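Local coordinates for 4-oxalmesaconate hydratase (Pseudomonas putida, PDB 5CGZ), which catalyses, as a zinc-dependent hydratase, the conversion of the enol form of oxalomesaconate to 4-carboxy-4-hydroxy-2-oxoadipate in gallate degradation, at residues A[97-102]-A[131-136]. Sequence-based numbering, arbitrary orientation.
Sequences RLADVY and QEARII
Ala133 presses its methyl into the surface of segment 97-102, with CB 3.6 Å from CG of Leu98, whose branched apolar side chain closes on it, and equally far from Ala99 N. A methyl suits this place because the axes of segments 97-102 and 131-136 cross at -62° and approach to 8.1 Å, bringing the CA atoms of Ala99 and Ala133 within 4.5 Å. Beside it Ala99 CB meets Ile136 CG2 at 4.0 Å. Toward the C-terminal end of segment 97-102 the Tyr102 ring lies flat against the backbone of segment 131-136: Arg134 CA sits 3.7 Å above the ring centre, 9° off its normal, a CH-pi contact. Arg134 CB reaches over the phenol end, 3.5 Å from Tyr102 CZ. Its CG anti to the backbone N (chi1 177°) and its chain extended, Arg134 carries its guanidinium past the ring to Pro152 O, which accepts a bond from NE. Tyrosine suits its position because the flat ring covers the Arg134 backbone while the hydroxyl still makes a weak hydrogen bond with Ala130 O. An alanine in place of Tyr102 would probably open a gap beside Arg134 CA and CB and cost Ala130 O this partner. Leu95 extends the apolar seam. Both helices belong to the Rossmann fold, following strands 76-80 and 110-112; Val101 packs on strand 31-36, while Ile135 and Ile136 touch Tyr86 of a second subunit.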
# COMPACT_ATOMS: atom_id res chain seq x y z
N ARG A 97 24.55 -20.50 -11.63
CA ARG A 97 23.95 -21.49 -12.53
C ARG A 97 22.86 -20.83 -13.37
O ARG A 97 22.81 -20.97 -14.59
CB ARG A 97 23.35 -22.68 -11.75
CG ARG A 97 24.29 -23.86 -11.47
CD ARG A 97 23.65 -25.22 -11.88
NE ARG A 97 22.89 -25.87 -10.81
CZ ARG A 97 22.16 -26.99 -10.96
NH1 ARG A 97 21.53 -27.49 -9.92
NH2 ARG A 97 22.06 -27.60 -12.14
N LEU A 98 21.96 -20.11 -12.70
CA LEU A 98 20.85 -19.46 -13.38
C LEU A 98 21.33 -18.29 -14.25
O LEU A 98 20.82 -18.09 -15.36
CB LEU A 98 19.80 -18.98 -12.37
CG LEU A 98 18.45 -18.55 -12.95
CD1 LEU A 98 17.91 -19.62 -13.91
CD2 LEU A 98 17.44 -18.29 -11.83
N ALA A 99 22.30 -17.52 -13.77
CA ALA A 99 22.87 -16.45 -14.59
C ALA A 99 23.46 -17.00 -15.88
O ALA A 99 23.38 -16.36 -16.93
CB ALA A 99 23.93 -15.67 -13.81
N ASP A 100 24.06 -18.19 -15.81
CA ASP A 100 24.61 -18.83 -17.01
C ASP A 100 23.49 -19.23 -17.98
O ASP A 100 23.67 -19.15 -19.19
CB ASP A 100 25.46 -20.05 -16.63
CG ASP A 100 26.73 -19.67 -15.87
OD1 ASP A 100 27.14 -18.48 -15.91
OD2 ASP A 100 27.32 -20.56 -15.24
N VAL A 101 22.35 -19.66 -17.46
CA VAL A 101 21.21 -19.94 -18.33
C VAL A 101 20.81 -18.67 -19.07
O VAL A 101 20.58 -18.69 -20.28
CB VAL A 101 20.01 -20.51 -17.55
CG1 VAL A 101 18.78 -20.64 -18.46
CG2 VAL A 101 20.38 -21.86 -16.95
N TYR A 102 20.75 -17.55 -18.35
CA TYR A 102 20.44 -16.26 -18.97
C TYR A 102 21.42 -15.91 -20.08
O TYR A 102 21.03 -15.48 -21.16
CB TYR A 102 20.46 -15.13 -17.93
CG TYR A 102 19.15 -14.84 -17.22
CD1 TYR A 102 18.22 -13.95 -17.75
CD2 TYR A 102 18.86 -15.42 -15.98
CE1 TYR A 102 17.02 -13.66 -17.09
CE2 TYR A 102 17.67 -15.13 -15.30
CZ TYR A 102 16.76 -14.25 -15.86
OH TYR A 102 15.58 -13.96 -15.20
N GLN A 131 15.18 -12.94 -10.76
CA GLN A 131 15.48 -11.53 -10.90
C GLN A 131 16.95 -11.22 -10.62
O GLN A 131 17.57 -10.47 -11.38
CB GLN A 131 14.59 -10.68 -9.98
CG GLN A 131 13.17 -10.59 -10.49
CD GLN A 131 12.32 -9.61 -9.70
OE1 GLN A 131 12.81 -8.60 -9.21
NE2 GLN A 131 11.03 -9.90 -9.59
N GLU A 132 17.50 -11.79 -9.56
CA GLU A 132 18.89 -11.48 -9.24
C GLU A 132 19.83 -12.09 -10.29
O GLU A 132 20.80 -11.44 -10.70
CB GLU A 132 19.28 -11.95 -7.83
CG GLU A 132 20.63 -11.32 -7.41
CD GLU A 132 21.06 -11.63 -5.99
OE1 GLU A 132 20.47 -12.55 -5.37
OE2 GLU A 132 21.98 -10.95 -5.49
N ALA A 133 19.54 -13.31 -10.76
CA ALA A 133 20.38 -13.93 -11.79
C ALA A 133 20.38 -13.09 -13.07
O ALA A 133 21.40 -12.96 -13.76
CB ALA A 133 19.92 -15.35 -12.10
N ARG A 134 19.22 -12.53 -13.40
CA ARG A 134 19.09 -11.63 -14.54
C ARG A 134 20.04 -10.44 -14.42
O ARG A 134 20.71 -10.06 -15.40
CB ARG A 134 17.64 -11.14 -14.64
CG ARG A 134 17.34 -10.14 -15.75
CD ARG A 134 15.83 -9.85 -15.71
NE ARG A 134 15.42 -8.69 -16.49
CZ ARG A 134 15.59 -7.42 -16.12
NH1 ARG A 134 16.20 -7.12 -14.97
NH2 ARG A 134 15.17 -6.44 -16.91
N ILE A 135 20.10 -9.84 -13.23
CA ILE A 135 20.97 -8.69 -13.01
C ILE A 135 22.45 -9.09 -13.06
O ILE A 135 23.27 -8.38 -13.64
CB ILE A 135 20.64 -8.00 -11.67
CG1 ILE A 135 19.22 -7.39 -11.73
CG2 ILE A 135 21.69 -6.93 -11.35
CD1 ILE A 135 18.66 -6.99 -10.37
N ILE A 136 22.80 -10.23 -12.45
CA ILE A 136 24.18 -10.73 -12.53
C ILE A 136 24.59 -10.87 -14.00
O ILE A 136 25.69 -10.47 -14.39
CB ILE A 136 24.36 -12.10 -11.83
CG1 ILE A 136 23.96 -12.01 -10.35
CG2 ILE A 136 25.81 -12.61 -12.00
CD1 ILE A 136 24.67 -10.91 -9.59